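Local coordinates for protein hydrogen peroxide-inducible genes activator (PDB 6G1D) that probably senses hydrogen peroxide through its regulatory domain and controls transcription of peroxide-inducible genes as a LysR-type regulator, at residues H182-R187 / L192-D197; A111-P116 / I258-T263; M155-E160 / M164-L169; D123-D128 / L303-Q308. The protein carries 1 engineered substitution. All coordinates share one frame; numbering follows the deposited sequence.

How the contacts relate
All four contacts fall within the regulatory part of this LysR-type regulator, but they join different elements of it. Contacts 2 and 4 share helix 111-125, one near its start and one at its end; their centres lie about 17 Å apart, and I114 CD1 of contact 2 lies 3.3 Å from F307 N in contact 4. Contact 3 reaches contact 4 from the sheet, with a probable hydrogen bond of 3.0 Å from Q304 NE2 to L169 O. Contact 1 stands apart, its centre about 23 Å from that of contact 2 and about 37 Å from that of contact 4. A bound 1,2-ethanediol, probably from the crystallisation liquor, lies about 3 Å from the W260 side chain.

Contact 1: H182-R187 / L192-D197; sequences HPFAGR and LSALED
With CG set beside its backbone N and anti to the carbonyl carbon (chi1 -61°), the side chain of F184 reaches across to A194 and D197. D197 has the same first torsion, chi1 -58°, which brings its carboxylate to the end of the ring. The ring presents its edge: F184 CE2 lies 3.8 Å from A194 CB and 3.7 Å from A194 O, the carbonyl oxygen being close to the ring plane. At the neighbouring corner F184 CZ approaches D197 OD2 at 3.9 Å, also near the plane, while ring and carboxylate planes are inclined by 54°. The two side chains cross at about a right angle.

Both segments belong to the long excursion between strand 164-179 and helix 208-219 of the LysR-type regulatory domain, and their contact is surface packing within it. Residues 182-187 form two turns, type I from H182 to A185 and type II from F184 to R187, and residues 192-197 coil as a short 3-10 helix. P183, second in the first turn, suits its place because its ring fixes phi near the value a type I turn needs; G186 takes the positive phi of the second turn easily. A194 presents just a methyl, small enough for the phenyl edge to come close to the backbone, whereas L195, whose CB turns away from F184, packs on L216 and F272. L198 lies against both F184 and H182.

Aromatic C-H groups carry a slight positive charge, and here they face two oxygens. The approach is therefore probably mildly favourable electrostatically, beyond the van der Waals contact with the A194 methyl.

Contact 2: A111-P116 / I258-T263; sequences APYILP and IPWECT
A buried tyrosine-glutamate hydrogen bond and an aromatic pair next to it join the first turns of helix 111-125 to the short helix 258-261, two elements far apart in sequence. Y113 OH donates to E261 OE2 over a short 2.5 Å. The oxygen is met on its anti side, 21° out of the carboxylate plane, and the carboxylate stands almost perpendicular to the tyrosine ring. E261 reaches the hydroxyl by a bend in its chain at chi2 (-65°). Its other oxygen, OE1, is held by R264 and T238, so both ends of the buried carboxylate have partners, and the cationic neighbour probably stabilises its charge.

The regulatory domain has the periplasmic-binding-protein type of alpha/beta fold seen in LysR-type regulators. Beside the hydrogen bond, Y113 and W260 run antiparallel alongside one another; Y113 CD2 comes to 3.5 Å from W260 CD1, and the centroids of the Y113 ring and the W260 five-membered ring are 5.5 Å apart, an oblique pair with planes inclined at 31°. P112 CG sits 3.6 Å above the centre of one face of the Y113 ring, a CH-pi approach that probably limits its rotation. An indole suits position 260 because it combines a broad apolar surface with a donor: W260 CZ2 meets P116 CG at 4.0 Å, while NE1 gives its hydrogen to a water at 2.9 Å. That water donates to Y113 O at 2.7 Å. The second subunit packs nearby: its Q242 touches P116 and W260 and donates from NE2 to P112 O.

Contact 3: M155-E160 / M164-L169; sequences MALPSE and MKEIPL
E166 OE2 is gripped by S159 on the tighter side of this surface contact, where the loop leaving strand 152-156 meets the start of strand 164-179 in the mixed sheet of the alpha/beta regulatory domain. The two strands are not neighbours: 267-287 runs between them, antiparallel to both, so side chains and the loop make the link. S159 N donates to E166 OE2 at 2.8 Å, with an angle of 159° at the hydrogen, on the syn side and 31° out of the carboxylate plane. S159 OG donates to E166 OE2 from the anti side, also at 2.8 Å. Serine suits the place because its short hydroxyl, held between the backbone N and the carbonyl carbon (chi1 76°), can join its own amide in gripping one oxygen; OG also bonds to A161 N. The glutamate arm, extended beyond CG, is long enough to span from strand to loop.

L157 packs alongside that arm and covers its aliphatic part, L157 CD2 lying 4.1 Å from E166 CG and L157 CD1 4.1 Å from E166 CB. A cis peptide bond precedes P158, a geometry proline tolerates readily.

Toward solvent the fit is looser. CB of E160 points away from the strand, and a water fills in for direct contact: it accepts from E160 N at 2.9 Å and donates to E166 OE2 at 3.0 Å.

Contact 4: D123-D128 / L303-Q308; sequences DEEYPD and LQRAFQ
Across this contact the backbones stay well apart, E125 and R305 having the nearest CA atoms at 12.5 Å, where the last turn of helix 111-125 faces the long helix 293-316. The two side chains cover that gap as a bidentate salt bridge on the surface of the alpha/beta regulatory domain, meeting head-on from the two helices.

E125 is the last residue of its helix and Y126 the first to leave helical angles. The glutamate chain, extended beyond CG, carries its carboxylate out to the full length of the side chain. R305 instead bends at chi3, 52°, which turns its guanidinium to meet the acid with its end. A glutamate and an arginine suit so wide a gap because both are long and carry flat groups of matching width: two nitrogens can address two oxygens at once. The planes of the two groups are only 15° apart. This paired grip restricts rotation of the carboxylate, although both residues are exposed and water probably weakens the attraction between the charges.

Deeper in, A306 rests on I114 and S117 and L303 on M118 of helix 111-125, while the F307 ring stacks with Y170 of strand 164-179. At the surface, R305 NH1 donates to E125 OE1 at 2.9 Å and R305 NH2 to E125 OE2 at 2.9 Å, both bonds nearly straight, each oxygen being met on its syn side, somewhat out of the carboxylate plane but nearly in that of the guanidinium.

Contact 1: H182-R187 / L192-D197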
loop_
_atom_site.group_PDB
_atom_site.type_symbol
_atom_site.label_atom_id
_atom_site.label_comp_id
_atom_site.label_asym_id
_atom_site.label_seq_id
_atom_site.Cartn_x
_atom_site.Cartn_y
_atom_site.Cartn_z
ATOM N N HIS B 182 33.801 -5.986 17.862
ATOM C CA HIS B 182 33.647 -4.607 18.258
ATOM C C HIS B 182 34.297 -4.379 19.602
ATOM O O HIS B 182 34.311 -5.254 20.463
ATOM C CB HIS B 182 32.162 -4.215 18.275
ATOM C CG HIS B 182 31.905 -2.774 18.605
ATOM N ND1 HIS B 182 31.701 -2.294 19.876
ATOM C CD2 HIS B 182 31.807 -1.709 17.776
ATOM C CE1 HIS B 182 31.496 -0.989 19.813
ATOM N NE2 HIS B 182 31.571 -0.609 18.552
ATOM N N PRO B 183 34.877 -3.177 19.800
ATOM C CA PRO B 183 35.570 -2.960 21.093
ATOM C C PRO B 183 34.731 -2.996 22.386
ATOM O O PRO B 183 35.260 -3.214 23.462
ATOM C CB PRO B 183 36.218 -1.580 20.893
ATOM C CG PRO B 183 35.507 -0.957 19.702
ATOM C CD PRO B 183 35.200 -2.132 18.818
ATOM N N PHE B 184 33.444 -2.725 22.291
ATOM C CA PHE B 184 32.512 -2.855 23.422
ATOM C C PHE B 184 32.058 -4.275 23.733
ATOM O O PHE B 184 31.484 -4.460 24.777
ATOM C CB PHE B 184 31.264 -1.981 23.254
ATOM C CG PHE B 184 31.530 -0.496 23.160
ATOM C CD1 PHE B 184 32.772 0.068 23.508
ATOM C CD2 PHE B 184 30.500 0.358 22.790
ATOM C CE1 PHE B 184 32.976 1.426 23.435
ATOM C CE2 PHE B 184 30.710 1.732 22.750
ATOM C CZ PHE B 184 31.966 2.251 23.021
ATOM N N ALA B 185 32.357 -5.248 22.881
ATOM C CA ALA B 185 32.052 -6.648 23.182
ATOM C C ALA B 185 32.316 -7.051 24.647
ATOM O O ALA B 185 33.397 -6.916 25.135
ATOM C CB ALA B 185 32.801 -7.546 22.226
ATOM N N GLY B 186 31.253 -7.470 25.350
ATOM C CA GLY B 186 31.318 -7.944 26.708
ATOM C C GLY B 186 31.433 -6.895 27.803
ATOM O O GLY B 186 31.355 -7.227 28.960
ATOM N N ARG B 187 31.584 -5.633 27.472
ATOM C CA ARG B 187 31.670 -4.591 28.500
ATOM C C ARG B 187 30.328 -4.390 29.214
ATOM O O ARG B 187 29.266 -4.426 28.580
ATOM C CB ARG B 187 32.114 -3.260 27.871
ATOM C CG ARG B 187 33.537 -3.356 27.382
ATOM C CD ARG B 187 34.130 -2.009 27.054
ATOM N NE ARG B 187 33.970 -1.072 28.142
ATOM C CZ ARG B 187 34.060 0.250 28.005
ATOM N NH1 ARG B 187 34.370 0.803 26.828
ATOM N NH2 ARG B 187 33.845 1.025 29.064
ATOM N N LEU B 192 26.211 6.473 28.923
ATOM C CA LEU B 192 25.297 6.782 27.837
ATOM C C LEU B 192 26.035 7.359 26.660
ATOM O O LEU B 192 25.722 7.075 25.519
ATOM C CB LEU B 192 24.273 7.781 28.313
ATOM C CG LEU B 192 22.835 7.510 27.959
ATOM C CD1 LEU B 192 22.455 6.137 28.441
ATOM C CD2 LEU B 192 22.004 8.546 28.668
ATOM N N SER B 193 27.000 8.206 26.958
ATOM C CA SER B 193 27.861 8.800 25.942
ATOM C C SER B 193 28.576 7.792 25.014
ATOM O O SER B 193 28.980 8.140 23.923
ATOM C CB SER B 193 28.895 9.712 26.613
ATOM O OG SER B 193 29.730 8.982 27.478
ATOM N N ALA B 194 28.725 6.538 25.428
ATOM C CA ALA B 194 29.199 5.480 24.523
ATOM C C ALA B 194 28.351 5.326 23.243
ATOM O O ALA B 194 28.825 4.832 22.226
ATOM C CB ALA B 194 29.250 4.170 25.263
ATOM N N LEU B 195 27.103 5.754 23.279
ATOM C CA LEU B 195 26.246 5.730 22.082
ATOM C C LEU B 195 26.816 6.555 20.911
ATOM O O LEU B 195 26.604 6.202 19.754
ATOM C CB LEU B 195 24.835 6.172 22.441
ATOM C CG LEU B 195 24.063 5.175 23.322
ATOM C CD1 LEU B 195 22.793 5.786 23.910
ATOM C CD2 LEU B 195 23.718 3.902 22.552
ATOM N N GLU B 196 27.605 7.560 21.229
ATOM C CA GLU B 196 28.244 8.397 20.236
ATOM C C GLU B 196 29.189 7.583 19.370
ATOM O O GLU B 196 29.371 7.867 18.210
ATOM C CB GLU B 196 29.015 9.510 20.920
ATOM C CG GLU B 196 28.967 10.833 20.185
ATOM C CD GLU B 196 29.586 10.765 18.810
ATOM O OE1 GLU B 196 29.064 11.408 17.879
ATOM O OE2 GLU B 196 30.596 10.060 18.659
ATOM N N ASP B 197 29.827 6.602 19.978
ATOM C CA ASP B 197 30.797 5.761 19.313
ATOM C C ASP B 197 30.203 4.600 18.530
ATOM O O ASP B 197 30.971 3.795 17.989
ATOM C CB ASP B 197 31.776 5.198 20.354
ATOM C CG ASP B 197 32.507 6.281 21.126
ATOM O OD1 ASP B 197 32.768 7.377 20.566
ATOM O OD2 ASP B 197 32.828 5.988 22.299
#

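Contact 2: A111-P116 / I258-T263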
loop_
_atom_site.group_PDB
_atom_site.type_symbol
_atom_site.label_atom_id
_atom_site.label_comp_id
_atom_site.label_asym_id
_atom_site.label_seq_id
_atom_site.Cartn_x
_atom_site.Cartn_y
_atom_site.Cartn_z
ATOM N N ALA B 111 6.191 -9.165 20.780
ATOM C CA ALA B 111 5.381 -10.351 20.472
ATOM C C ALA B 111 6.108 -11.709 20.427
ATOM O O ALA B 111 5.784 -12.596 21.171
ATOM C CB ALA B 111 4.644 -10.147 19.146
ATOM N N PRO B 112 7.106 -11.856 19.533
ATOM C CA PRO B 112 7.706 -13.168 19.389
ATOM C C PRO B 112 8.399 -13.654 20.664
ATOM O O PRO B 112 8.569 -14.847 20.821
ATOM C CB PRO B 112 8.679 -12.970 18.227
ATOM C CG PRO B 112 8.957 -11.482 18.215
ATOM C CD PRO B 112 7.683 -10.859 18.609
ATOM N N TYR B 113 8.747 -12.749 21.571
ATOM C CA TYR B 113 9.553 -13.051 22.739
ATOM C C TYR B 113 8.702 -13.319 23.969
ATOM O O TYR B 113 9.110 -14.076 24.858
ATOM C CB TYR B 113 10.547 -11.922 22.982
ATOM C CG TYR B 113 11.200 -11.453 21.710
ATOM C CD1 TYR B 113 11.180 -10.128 21.370
ATOM C CD2 TYR B 113 11.792 -12.343 20.816
ATOM C CE1 TYR B 113 11.734 -9.680 20.164
ATOM C CE2 TYR B 113 12.366 -11.907 19.640
ATOM C CZ TYR B 113 12.303 -10.554 19.323
ATOM O OH TYR B 113 12.839 -10.064 18.158
ATOM N N ILE B 114 7.504 -12.738 24.012
ATOM C CA ILE B 114 6.571 -12.969 25.105
ATOM C C ILE B 114 5.609 -14.144 24.794
ATOM O O ILE B 114 5.125 -14.823 25.728
ATOM C CB ILE B 114 5.809 -11.674 25.468
ATOM C CG1 ILE B 114 5.241 -11.733 26.911
ATOM C CG2 ILE B 114 4.745 -11.335 24.446
ATOM C CD1 ILE B 114 6.297 -11.566 28.011
ATOM N N LEU B 115 5.336 -14.402 23.511
ATOM C CA LEU B 115 4.303 -15.371 23.140
ATOM C C LEU B 115 4.534 -16.795 23.660
ATOM O O LEU B 115 3.593 -17.424 24.102
ATOM C CB LEU B 115 4.089 -15.443 21.630
ATOM C CG LEU B 115 3.206 -14.343 21.043
ATOM C CD1 LEU B 115 3.300 -14.366 19.514
ATOM C CD2 LEU B 115 1.793 -14.358 21.512
ATOM N N PRO B 116 5.774 -17.318 23.580
ATOM C CA PRO B 116 5.867 -18.727 23.998
ATOM C C PRO B 116 5.374 -18.970 25.409
ATOM O O PRO B 116 4.571 -19.883 25.606
ATOM C CB PRO B 116 7.349 -19.073 23.830
ATOM C CG PRO B 116 7.796 -18.134 22.747
ATOM C CD PRO B 116 7.035 -16.840 22.985
ATOM N N ILE B 258 16.853 -11.587 23.583
ATOM C CA ILE B 258 18.192 -12.212 23.614
ATOM C C ILE B 258 18.230 -13.641 23.096
ATOM O O ILE B 258 18.985 -13.932 22.175
ATOM C CB ILE B 258 18.848 -12.023 24.993
ATOM C CG1 ILE B 258 19.298 -10.560 25.147
ATOM C CG2 ILE B 258 20.057 -12.936 25.189
ATOM C CD1 ILE B 258 19.615 -10.157 26.563
ATOM N N PRO B 259 17.382 -14.542 23.634
ATOM C CA PRO B 259 17.551 -15.932 23.196
ATOM C C PRO B 259 17.180 -16.160 21.753
ATOM O O PRO B 259 17.567 -17.161 21.184
ATOM C CB PRO B 259 16.593 -16.728 24.098
ATOM C CG PRO B 259 16.234 -15.822 25.207
ATOM C CD PRO B 259 16.392 -14.406 24.717
ATOM N N TRP B 260 16.386 -15.263 21.180
ATOM C CA TRP B 260 15.830 -15.452 19.837
ATOM C C TRP B 260 16.620 -14.769 18.744
ATOM O O TRP B 260 16.531 -15.168 17.615
ATOM C CB TRP B 260 14.374 -14.943 19.822
ATOM C CG TRP B 260 13.545 -15.674 20.810
ATOM C CD1 TRP B 260 13.216 -15.263 22.043
ATOM C CD2 TRP B 260 13.038 -17.003 20.674
ATOM N NE1 TRP B 260 12.468 -16.238 22.697
ATOM C CE2 TRP B 260 12.312 -17.294 21.843
ATOM C CE3 TRP B 260 13.069 -17.940 19.646
ATOM C CZ2 TRP B 260 11.709 -18.529 22.059
ATOM C CZ3 TRP B 260 12.428 -19.170 19.846
ATOM C CH2 TRP B 260 11.773 -19.455 21.057
ATOM N N GLU B 261 17.346 -13.716 19.110
ATOM C CA GLU B 261 18.034 -12.860 18.153
ATOM C C GLU B 261 19.548 -12.773 18.352
ATOM O O GLU B 261 20.260 -12.567 17.374
ATOM C CB GLU B 261 17.458 -11.424 18.235
ATOM C CG GLU B 261 15.947 -11.264 18.088
ATOM C CD GLU B 261 15.350 -11.654 16.722
ATOM O OE1 GLU B 261 16.122 -11.992 15.802
ATOM O OE2 GLU B 261 14.074 -11.619 16.567
ATOM N N CYS B 262 20.026 -12.896 19.594
ATOM C CA CYS B 262 21.403 -12.518 19.957
ATOM C C CYS B 262 22.367 -13.647 20.218
ATOM O O CYS B 262 23.472 -13.376 20.656
ATOM C CB CYS B 262 21.410 -11.657 21.211
ATOM S SG CYS B 262 20.394 -10.226 21.050
ATOM N N THR B 263 21.956 -14.888 19.953
ATOM C CA THR B 263 22.817 -16.058 20.142
ATOM C C THR B 263 23.418 -16.555 18.841
ATOM O O THR B 263 24.274 -17.439 18.874
ATOM C CB THR B 263 22.053 -17.223 20.789
ATOM O OG1 THR B 263 20.997 -17.641 19.925
ATOM C CG2 THR B 263 21.480 -16.779 22.137
HETATM O O HOH W 1 11.264 -15.568 25.258
#

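Contact 3: M155-E160 / M164-L169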
loop_
_atom_site.group_PDB
_atom_site.type_symbol
_atom_site.label_atom_id
_atom_site.label_comp_id
_atom_site.label_asym_id
_atom_site.label_seq_id
_atom_site.Cartn_x
_atom_site.Cartn_y
_atom_site.Cartn_z
ATOM N N MET B 155 1.810 -2.741 24.532
ATOM C CA MET B 155 2.726 -1.800 23.914
ATOM C C MET B 155 3.521 -1.079 24.967
ATOM O O MET B 155 3.230 -1.194 26.164
ATOM C CB MET B 155 1.919 -0.779 23.075
ATOM C CG MET B 155 1.065 0.154 23.899
ATOM S SD MET B 155 -0.125 1.051 22.838
ATOM C CE MET B 155 -1.388 -0.196 22.936
ATOM N N ALA B 156 4.377 -0.161 24.524
ATOM C CA ALA B 156 5.075 0.738 25.443
ATOM C C ALA B 156 4.152 1.856 25.930
ATOM O O ALA B 156 3.268 2.321 25.199
ATOM C CB ALA B 156 6.319 1.308 24.806
ATOM N N LEU B 157 4.337 2.242 27.187
ATOM C CA LEU B 157 3.594 3.313 27.790
ATOM C C LEU B 157 4.462 4.558 27.892
ATOM O O LEU B 157 5.685 4.437 27.989
ATOM C CB LEU B 157 3.178 2.899 29.201
ATOM C CG LEU B 157 2.279 1.685 29.319
ATOM C CD1 LEU B 157 1.771 1.628 30.767
ATOM C CD2 LEU B 157 1.131 1.705 28.336
ATOM N N PRO B 158 3.839 5.754 27.926
ATOM C CA PRO B 158 2.399 6.018 27.799
ATOM C C PRO B 158 1.868 5.845 26.356
ATOM O O PRO B 158 2.577 6.094 25.408
ATOM C CB PRO B 158 2.256 7.462 28.264
ATOM C CG PRO B 158 3.591 8.067 27.993
ATOM C CD PRO B 158 4.601 6.985 28.198
ATOM N N SER B 159 0.633 5.382 26.226
ATOM C CA SER B 159 -0.023 5.241 24.933
ATOM C C SER B 159 -0.380 6.605 24.341
ATOM O O SER B 159 -0.446 6.756 23.129
ATOM C CB SER B 159 -1.292 4.399 25.058
ATOM O OG SER B 159 -2.343 5.153 25.650
ATOM N N GLU B 160 -0.615 7.591 25.220
ATOM C CA GLU B 160 -1.067 8.941 24.848
ATOM C C GLU B 160 -2.346 8.915 23.992
ATOM O O GLU B 160 -2.571 9.742 23.112
ATOM C CB GLU B 160 0.071 9.752 24.182
ATOM C CG GLU B 160 1.199 10.186 25.121
ATOM C CD GLU B 160 0.766 11.073 26.288
ATOM O OE1 GLU B 160 1.284 10.893 27.422
ATOM O OE2 GLU B 160 -0.095 11.955 26.076
ATOM N N MET B 164 -8.382 5.498 26.603
ATOM C CA MET B 164 -7.809 4.202 26.971
ATOM C C MET B 164 -7.431 4.147 28.439
ATOM O O MET B 164 -7.117 5.162 29.030
ATOM C CB MET B 164 -6.568 3.917 26.115
ATOM C CG MET B 164 -6.811 3.920 24.619
ATOM S SD MET B 164 -8.078 2.814 24.058
ATOM C CE MET B 164 -7.944 3.074 22.291
ATOM N N LYS B 165 -7.499 2.954 29.030
ATOM C CA LYS B 165 -6.863 2.691 30.325
ATOM C C LYS B 165 -5.573 1.908 30.078
ATOM O O LYS B 165 -5.472 1.159 29.125
ATOM C CB LYS B 165 -7.761 1.893 31.268
ATOM C CG LYS B 165 -8.987 2.652 31.774
ATOM C CD LYS B 165 -9.546 2.095 33.070
ATOM C CE LYS B 165 -11.084 2.139 33.151
ATOM N NZ LYS B 165 -11.579 0.977 33.950
ATOM N N GLU B 166 -4.622 2.061 30.986
ATOM C CA GLU B 166 -3.316 1.443 30.896
ATOM C C GLU B 166 -3.034 0.662 32.173
ATOM O O GLU B 166 -3.183 1.212 33.272
ATOM C CB GLU B 166 -2.261 2.538 30.757
ATOM C CG GLU B 166 -2.447 3.405 29.526
ATOM C CD GLU B 166 -1.408 4.472 29.355
ATOM O OE1 GLU B 166 -0.716 4.822 30.332
ATOM O OE2 GLU B 166 -1.290 4.948 28.219
ATOM N N ILE B 167 -2.632 -0.598 32.032
ATOM C CA ILE B 167 -2.164 -1.389 33.164
ATOM C C ILE B 167 -0.644 -1.534 32.996
ATOM O O ILE B 167 -0.221 -2.185 32.047
ATOM C CB ILE B 167 -2.798 -2.797 33.218
ATOM C CG1 ILE B 167 -4.320 -2.718 33.235
ATOM C CG2 ILE B 167 -2.355 -3.498 34.500
ATOM C CD1 ILE B 167 -5.006 -4.060 33.034
ATOM N N PRO B 168 0.159 -0.918 33.882
ATOM C CA PRO B 168 1.610 -1.096 33.786
ATOM C C PRO B 168 1.981 -2.551 34.057
ATOM O O PRO B 168 1.431 -3.165 35.007
ATOM C CB PRO B 168 2.165 -0.211 34.932
ATOM C CG PRO B 168 1.036 0.609 35.431
ATOM C CD PRO B 168 -0.219 -0.054 35.017
ATOM N N LEU B 169 2.852 -3.116 33.232
ATOM C CA LEU B 169 3.246 -4.532 33.405
ATOM C C LEU B 169 4.638 -4.637 33.995
ATOM O O LEU B 169 4.813 -5.196 35.073
ATOM C CB LEU B 169 3.148 -5.291 32.094
ATOM C CG LEU B 169 1.746 -5.320 31.451
ATOM C CD1 LEU B 169 1.797 -6.012 30.123
ATOM C CD2 LEU B 169 0.779 -6.042 32.378
HETATM O O HOH W 2 -1.297 7.963 27.971
#

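Contact 4: D123-D128 / L303-Q308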
loop_
_atom_site.group_PDB
_atom_site.type_symbol
_atom_site.label_atom_id
_atom_site.label_comp_id
_atom_site.label_asym_id
_atom_site.label_seq_id
_atom_site.Cartn_x
_atom_site.Cartn_y
_atom_site.Cartn_z
ATOM N N ASP B 123 -2.604 -22.034 27.822
ATOM C CA ASP B 123 -2.989 -23.395 27.442
ATOM C C ASP B 123 -3.214 -24.292 28.682
ATOM O O ASP B 123 -4.205 -25.036 28.735
ATOM C CB ASP B 123 -1.937 -24.016 26.504
ATOM C CG ASP B 123 -2.194 -25.493 26.216
ATOM O OD1 ASP B 123 -3.156 -25.845 25.495
ATOM O OD2 ASP B 123 -1.421 -26.320 26.714
ATOM N N GLU B 124 -2.329 -24.182 29.679
ATOM C CA GLU B 124 -2.424 -24.968 30.896
ATOM C C GLU B 124 -3.459 -24.438 31.910
ATOM O O GLU B 124 -4.222 -25.220 32.446
ATOM C CB GLU B 124 -1.028 -25.123 31.538
ATOM C CG GLU B 124 -0.969 -26.004 32.772
ATOM C CD GLU B 124 0.446 -26.387 33.205
ATOM O OE1 GLU B 124 0.610 -27.555 33.586
ATOM O OE2 GLU B 124 1.377 -25.545 33.166
ATOM N N GLU B 125 -3.513 -23.126 32.140
ATOM C CA GLU B 125 -4.306 -22.554 33.243
ATOM C C GLU B 125 -5.638 -21.917 32.859
ATOM O O GLU B 125 -6.482 -21.697 33.713
ATOM C CB GLU B 125 -3.483 -21.531 34.017
ATOM C CG GLU B 125 -2.246 -22.148 34.635
ATOM C CD GLU B 125 -1.324 -21.168 35.327
ATOM O OE1 GLU B 125 -1.756 -20.086 35.743
ATOM O OE2 GLU B 125 -0.158 -21.525 35.523
ATOM N N TYR B 126 -5.773 -21.568 31.587
ATOM C CA TYR B 126 -7.003 -20.997 31.063
ATOM C C TYR B 126 -7.393 -21.724 29.776
ATOM O O TYR B 126 -7.453 -21.111 28.694
ATOM C CB TYR B 126 -6.820 -19.499 30.828
ATOM C CG TYR B 126 -6.451 -18.760 32.082
ATOM C CD1 TYR B 126 -7.433 -18.289 32.949
ATOM C CD2 TYR B 126 -5.108 -18.576 32.434
ATOM C CE1 TYR B 126 -7.095 -17.631 34.113
ATOM C CE2 TYR B 126 -4.756 -17.915 33.604
ATOM C CZ TYR B 126 -5.756 -17.438 34.425
ATOM O OH TYR B 126 -5.443 -16.782 35.579
ATOM N N PRO B 127 -7.671 -23.037 29.877
ATOM C CA PRO B 127 -7.902 -23.862 28.677
ATOM C C PRO B 127 -9.128 -23.506 27.830
ATOM O O PRO B 127 -9.180 -23.895 26.667
ATOM C CB PRO B 127 -8.067 -25.295 29.251
ATOM C CG PRO B 127 -8.460 -25.096 30.673
ATOM C CD PRO B 127 -7.807 -23.822 31.127
ATOM N N ASP B 128 -10.096 -22.784 28.401
ATOM C CA ASP B 128 -11.244 -22.288 27.644
ATOM C C ASP B 128 -10.995 -20.918 26.963
ATOM O O ASP B 128 -11.859 -20.433 26.232
ATOM C CB ASP B 128 -12.484 -22.226 28.539
ATOM C CG ASP B 128 -12.864 -23.589 29.121
ATOM O OD1 ASP B 128 -12.873 -23.683 30.365
ATOM O OD2 ASP B 128 -13.153 -24.533 28.339
ATOM N N LEU B 303 0.828 -11.928 31.663
ATOM C CA LEU B 303 1.897 -11.264 30.937
ATOM C C LEU B 303 3.098 -10.940 31.843
ATOM O O LEU B 303 4.223 -11.050 31.383
ATOM C CB LEU B 303 1.385 -10.011 30.227
ATOM C CG LEU B 303 0.377 -10.285 29.113
ATOM C CD1 LEU B 303 -0.215 -8.964 28.600
ATOM C CD2 LEU B 303 1.030 -11.065 27.981
ATOM N N GLN B 304 2.869 -10.530 33.088
ATOM C CA GLN B 304 3.975 -10.293 34.006
ATOM C C GLN B 304 4.747 -11.572 34.310
ATOM O O GLN B 304 6.009 -11.555 34.393
ATOM C CB GLN B 304 3.494 -9.655 35.291
ATOM C CG GLN B 304 2.968 -8.218 35.080
ATOM C CD GLN B 304 2.337 -7.683 36.346
ATOM O OE1 GLN B 304 1.545 -8.386 37.011
ATOM N NE2 GLN B 304 2.702 -6.467 36.708
ATOM N N ARG B 305 4.016 -12.690 34.443
ATOM C CA ARG B 305 4.663 -13.979 34.646
ATOM C C ARG B 305 5.417 -14.422 33.392
ATOM O O ARG B 305 6.545 -14.900 33.481
ATOM C CB ARG B 305 3.650 -15.055 35.102
ATOM C CG ARG B 305 3.076 -14.835 36.486
ATOM C CD ARG B 305 1.866 -15.728 36.749
ATOM N NE ARG B 305 2.166 -17.135 36.457
ATOM C CZ ARG B 305 1.261 -18.072 36.159
ATOM N NH1 ARG B 305 -0.050 -17.800 36.106
ATOM N NH2 ARG B 305 1.660 -19.313 35.895
ATOM N N ALA B 306 4.799 -14.261 32.237
ATOM C CA ALA B 306 5.449 -14.583 30.964
ATOM C C ALA B 306 6.746 -13.835 30.749
ATOM O O ALA B 306 7.723 -14.405 30.279
ATOM C CB ALA B 306 4.489 -14.319 29.781
ATOM N N PHE B 307 6.765 -12.565 31.113
ATOM C CA PHE B 307 7.966 -11.754 30.991
ATOM C C PHE B 307 9.068 -12.282 31.915
ATOM O O PHE B 307 10.231 -12.341 31.513
ATOM C CB PHE B 307 7.690 -10.274 31.276
ATOM C CG PHE B 307 8.923 -9.416 31.228
ATOM C CD1 PHE B 307 9.610 -9.253 30.027
ATOM C CD2 PHE B 307 9.426 -8.812 32.382
ATOM C CE1 PHE B 307 10.770 -8.486 29.969
ATOM C CE2 PHE B 307 10.572 -8.034 32.332
ATOM C CZ PHE B 307 11.242 -7.869 31.130
ATOM N N GLN B 308 8.713 -12.631 33.150
ATOM C CA GLN B 308 9.705 -13.205 34.093
ATOM C C GLN B 308 10.344 -14.473 33.538
ATOM O O GLN B 308 11.539 -14.681 33.702
ATOM C CB GLN B 308 9.100 -13.486 35.476
ATOM C CG GLN B 308 8.822 -12.231 36.306
ATOM C CD GLN B 308 10.027 -11.272 36.384
ATOM O OE1 GLN B 308 11.107 -11.638 36.860
ATOM N NE2 GLN B 308 9.844 -10.040 35.893
#